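Local coordinates for protein Alpha/beta hydrolase (Xanthomonas campestris pv. campestris, PDB 2QJW) that is a putative hydrolase of the alpha/beta superfamily, probably using a serine nucleophile, with its natural substrate unknown, at residues Val77-Ala88 and Arg98-Met109. Sequence-based numbering, arbitrary orientation.
Sequences VLAGSSLGSYIA and RALFLMVPPTKM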
loop_
_atom_site.group_PDB
_atom_site.type_symbol
_atom_site.label_atom_id
_atom_site.label_comp_id
_atom_site.label_asym_id
_atom_site.label_seq_id
_atom_site.Cartn_x
_atom_site.Cartn_y
_atom_site.Cartn_z
ATOM N N VAL A 77 -3.786 10.953 -16.715
ATOM C CA VAL A 77 -3.869 10.483 -15.332
ATOM C C VAL A 77 -4.162 11.683 -14.434
ATOM O O VAL A 77 -3.484 12.732 -14.555
ATOM C CB VAL A 77 -2.570 9.769 -14.891
ATOM C CG1 VAL A 77 -2.533 9.494 -13.424
ATOM C CG2 VAL A 77 -2.393 8.487 -15.725
ATOM N N LEU A 78 -5.185 11.545 -13.565
ATOM C CA LEU A 78 -5.518 12.607 -12.604
ATOM C C LEU A 78 -5.078 12.173 -11.238
ATOM O O LEU A 78 -5.217 11.020 -10.836
ATOM C CB LEU A 78 -7.007 12.854 -12.575
ATOM C CG LEU A 78 -7.596 13.247 -13.928
ATOM C CD1 LEU A 78 -9.108 13.410 -13.792
ATOM C CD2 LEU A 78 -6.974 14.513 -14.467
ATOM N N ALA A 79 -4.476 13.111 -10.500
ATOM C CA ALA A 79 -3.988 12.821 -9.147
ATOM C C ALA A 79 -4.232 14.001 -8.310
ATOM O O ALA A 79 -4.357 15.130 -8.813
ATOM C CB ALA A 79 -2.531 12.539 -9.160
ATOM N N GLY A 80 -4.259 13.802 -7.010
ATOM C CA GLY A 80 -4.406 14.927 -6.116
ATOM C C GLY A 80 -4.124 14.593 -4.683
ATOM O O GLY A 80 -3.794 13.467 -4.331
ATOM N N SER A 81 -4.287 15.634 -3.861
ATOM C CA SER A 81 -4.245 15.520 -2.408
ATOM C C SER A 81 -5.501 16.174 -1.826
ATOM O O SER A 81 -5.809 17.287 -2.218
ATOM C CB SER A 81 -3.019 16.196 -1.842
ATOM O OG SER A 81 -3.025 16.072 -0.433
ATOM N N SER A 82 -6.198 15.467 -0.928
ATOM C CA SER A 82 -7.352 16.018 -0.159
ATOM C C SER A 82 -8.384 16.643 -1.119
ATOM O O SER A 82 -8.928 15.926 -1.954
ATOM C CB SER A 82 -6.823 16.943 0.949
ATOM O OG SER A 82 -7.922 17.119 1.868
ATOM N N LEU A 83 -8.677 17.950 -1.007
ATOM C CA LEU A 83 -9.656 18.553 -1.915
ATOM C C LEU A 83 -9.295 18.282 -3.378
ATOM O O LEU A 83 -10.173 18.097 -4.210
ATOM C CB LEU A 83 -9.777 20.038 -1.662
ATOM C CG LEU A 83 -10.864 20.777 -2.454
ATOM C CD1 LEU A 83 -12.233 20.159 -2.299
ATOM C CD2 LEU A 83 -10.860 22.266 -2.052
ATOM N N GLY A 84 -7.984 18.264 -3.648
ATOM C CA GLY A 84 -7.492 17.947 -4.999
ATOM C C GLY A 84 -7.848 16.560 -5.419
ATOM O O GLY A 84 -8.133 16.314 -6.600
ATOM N N SER A 85 -7.836 15.608 -4.467
ATOM C CA SER A 85 -8.288 14.268 -4.777
ATOM C C SER A 85 -9.775 14.192 -5.079
ATOM O O SER A 85 -10.176 13.456 -5.969
ATOM C CB SER A 85 -7.959 13.293 -3.639
ATOM O OG SER A 85 -6.575 13.119 -3.552
ATOM N N TYR A 86 -10.548 14.928 -4.286
ATOM C CA TYR A 86 -11.978 14.963 -4.474
ATOM C C TYR A 86 -12.264 15.443 -5.894
ATOM O O TYR A 86 -13.013 14.801 -6.606
ATOM C CB TYR A 86 -12.604 15.901 -3.487
ATOM C CG TYR A 86 -14.066 16.071 -3.731
ATOM C CD1 TYR A 86 -14.988 15.113 -3.333
ATOM C CD2 TYR A 86 -14.531 17.188 -4.389
ATOM C CE1 TYR A 86 -16.381 15.254 -3.553
ATOM C CE2 TYR A 86 -15.925 17.361 -4.644
ATOM C CZ TYR A 86 -16.845 16.401 -4.226
ATOM O OH TYR A 86 -18.163 16.598 -4.485
ATOM N N ILE A 87 -11.645 16.525 -6.332
ATOM C CA ILE A 87 -12.030 16.998 -7.680
ATOM C C ILE A 87 -11.477 16.103 -8.810
ATOM O O ILE A 87 -12.104 15.942 -9.852
ATOM C CB ILE A 87 -11.684 18.484 -7.914
ATOM C CG1 ILE A 87 -10.192 18.772 -7.820
ATOM C CG2 ILE A 87 -12.500 19.351 -6.941
ATOM C CD1 ILE A 87 -9.815 20.160 -8.349
ATOM N N ALA A 88 -10.321 15.471 -8.588
ATOM C CA ALA A 88 -9.770 14.549 -9.576
ATOM C C ALA A 88 -10.728 13.413 -9.767
ATOM O O ALA A 88 -11.063 13.006 -10.866
ATOM C CB ALA A 88 -8.360 14.066 -9.121
ATOM N N ARG A 98 -7.370 7.681 -17.657
ATOM C CA ARG A 98 -6.602 6.473 -17.718
ATOM C C ARG A 98 -6.509 5.758 -16.364
ATOM O O ARG A 98 -6.543 4.552 -16.264
ATOM C CB ARG A 98 -5.177 6.741 -18.265
ATOM C CG ARG A 98 -4.339 5.524 -18.417
ATOM C CD ARG A 98 -4.896 4.504 -19.381
ATOM N NE ARG A 98 -4.208 3.240 -19.378
ATOM C CZ ARG A 98 -4.467 2.197 -18.630
ATOM N NH1 ARG A 98 -5.397 2.205 -17.690
ATOM N NH2 ARG A 98 -3.745 1.101 -18.780
ATOM N N ALA A 99 -6.324 6.579 -15.333
ATOM C CA ALA A 99 -6.110 6.088 -13.942
ATOM C C ALA A 99 -6.179 7.270 -13.005
ATOM O O ALA A 99 -6.085 8.419 -13.429
ATOM C CB ALA A 99 -4.748 5.408 -13.786
ATOM N N LEU A 100 -6.344 6.946 -11.723
ATOM C CA LEU A 100 -6.577 7.934 -10.683
ATOM C C LEU A 100 -5.721 7.658 -9.454
ATOM O O LEU A 100 -5.780 6.547 -8.905
ATOM C CB LEU A 100 -8.041 7.853 -10.307
ATOM C CG LEU A 100 -8.671 8.873 -9.383
ATOM C CD1 LEU A 100 -8.529 10.354 -9.947
ATOM C CD2 LEU A 100 -10.141 8.484 -9.116
ATOM N N PHE A 101 -4.978 8.671 -8.987
ATOM C CA PHE A 101 -4.124 8.559 -7.816
ATOM C C PHE A 101 -4.606 9.552 -6.766
ATOM O O PHE A 101 -4.592 10.771 -7.004
ATOM C CB PHE A 101 -2.646 8.794 -8.111
ATOM C CG PHE A 101 -1.783 8.585 -6.930
ATOM C CD1 PHE A 101 -1.538 7.330 -6.483
ATOM C CD2 PHE A 101 -1.239 9.646 -6.266
ATOM C CE1 PHE A 101 -0.700 7.128 -5.383
ATOM C CE2 PHE A 101 -0.434 9.450 -5.149
ATOM C CZ PHE A 101 -0.168 8.192 -4.696
ATOM N N LEU A 102 -5.043 9.035 -5.632
ATOM C CA LEU A 102 -5.667 9.894 -4.618
ATOM C C LEU A 102 -4.956 9.817 -3.312
ATOM O O LEU A 102 -4.878 8.782 -2.697
ATOM C CB LEU A 102 -7.085 9.441 -4.400
ATOM C CG LEU A 102 -8.010 9.231 -5.598
ATOM C CD1 LEU A 102 -9.443 8.739 -5.237
ATOM C CD2 LEU A 102 -8.119 10.539 -6.391
HETATM N N MSE A 103 -4.415 10.943 -2.857
HETATM C CA MSE A 103 -3.843 11.082 -1.500
HETATM C C MSE A 103 -4.935 11.679 -0.593
HETATM O O MSE A 103 -5.571 12.659 -0.960
HETATM C CB MSE A 103 -2.600 11.915 -1.466
HETATM C CG MSE A 103 -1.478 11.368 -2.373
HETATM SE SE MSE A 103 0.110 12.389 -2.410
HETATM C CE MSE A 103 -0.604 13.794 -3.425
ATOM N N VAL A 104 -5.130 11.048 0.567
ATOM C CA VAL A 104 -6.092 11.497 1.632
ATOM C C VAL A 104 -7.382 12.074 1.020
ATOM O O VAL A 104 -7.732 13.221 1.255
ATOM C CB VAL A 104 -5.416 12.431 2.702
ATOM C CG1 VAL A 104 -4.453 11.587 3.549
ATOM C CG2 VAL A 104 -4.702 13.587 2.094
ATOM N N PRO A 105 -8.114 11.262 0.237
ATOM C CA PRO A 105 -9.354 11.741 -0.381
ATOM C C PRO A 105 -10.499 11.889 0.619
ATOM O O PRO A 105 -10.743 10.963 1.353
ATOM C CB PRO A 105 -9.667 10.625 -1.402
ATOM C CG PRO A 105 -9.157 9.425 -0.829
ATOM C CD PRO A 105 -7.877 9.843 -0.105
ATOM N N PRO A 106 -11.180 13.028 0.612
ATOM C CA PRO A 106 -12.373 13.092 1.464
ATOM C C PRO A 106 -13.520 12.344 0.799
ATOM O O PRO A 106 -13.717 12.430 -0.417
ATOM C CB PRO A 106 -12.685 14.570 1.519
ATOM C CG PRO A 106 -12.155 15.116 0.299
ATOM C CD PRO A 106 -10.944 14.264 -0.136
ATOM N N THR A 107 -14.307 11.616 1.571
ATOM C CA THR A 107 -15.421 10.871 1.037
ATOM C C THR A 107 -16.704 11.723 1.083
ATOM O O THR A 107 -17.608 11.420 0.353
ATOM C CB THR A 107 -15.632 9.539 1.743
ATOM O OG1 THR A 107 -15.989 9.800 3.122
ATOM C CG2 THR A 107 -14.350 8.688 1.688
ATOM N N LYS A 108 -16.748 12.750 1.935
ATOM C CA LYS A 108 -17.916 13.602 2.095
ATOM C C LYS A 108 -17.516 15.038 1.796
ATOM O O LYS A 108 -16.390 15.439 2.105
ATOM C CB LYS A 108 -18.380 13.511 3.538
ATOM C CG LYS A 108 -18.670 12.100 4.077
ATOM C CD LYS A 108 -18.898 12.120 5.607
ATOM C CE LYS A 108 -18.912 10.707 6.192
ATOM N NZ LYS A 108 -19.534 10.668 7.542
HETATM N N MSE A 109 -18.436 15.818 1.238
HETATM C CA MSE A 109 -18.150 17.195 0.858
HETATM C C MSE A 109 -19.392 18.052 1.107
HETATM O O MSE A 109 -19.923 18.635 0.171
HETATM C CB MSE A 109 -17.696 17.217 -0.613
HETATM C CG MSE A 109 -17.176 18.563 -1.196
HETATM SE SE MSE A 109 -15.643 19.295 -0.351
HETATM C CE MSE A 109 -14.375 17.863 -0.595
#
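Met109, a selenomethionine, lies over one face of the Tyr86 ring in one of its two conformers. Its CG runs anti to the backbone N (chi1 -173°), and bends at chi2 and chi3 fold the chain back over the ring. Met109 CE ends 3.9 Å from the Tyr86 ring centroid in a CH-pi contact, while CB and CG cover the CZ end. Met109 CE also meets Leu83 CD1 at 3.6 Å, and SE adds a more distant Met-aromatic contact. Tyr86 CB rests on Pro106 CG. At the far end of the ring, Tyr86 OH is hydrogen-bonded to Pro113 O.

Strands 77-81 and 99-103 pair in parallel. Phe101 N bonds to Leu78 O at 3.0 Å, and Ser82 N extends the pairing to Met103 O at 2.9 Å. Ser85 OG, turned beside its own backbone N (chi1 -68°), comes within 2.8 Å of the same Met103 O. Gly80, Ser82 and Gly84 fit the nucleophile elbow GxSxG. Ser82 has positive phi (53°), as expected at this strained turn, and is probably the nucleophile of a triad with His156 and Asp130.

On the side facing helix 83-92, Leu100 CD1, in one of two conformers, reaches Ala88 CB at 3.8 Å, and Leu102 CD2 lies 3.6 Å from Ser85 O. On the opposite face, Ala79 CB sits at the edge of the Phe101 ring, and Met103 CE touches Ser81 CB at 3.8 Å.

The two strands and helix 83-92 form a right-handed beta-alpha-beta unit whose strands are the middle pair of the sheet. Strands 6-10 and 122-127 flank them. Helix 20-31 covers Phe101 and Met103, whereas helix 56-71 packs against Leu83 and Ile87.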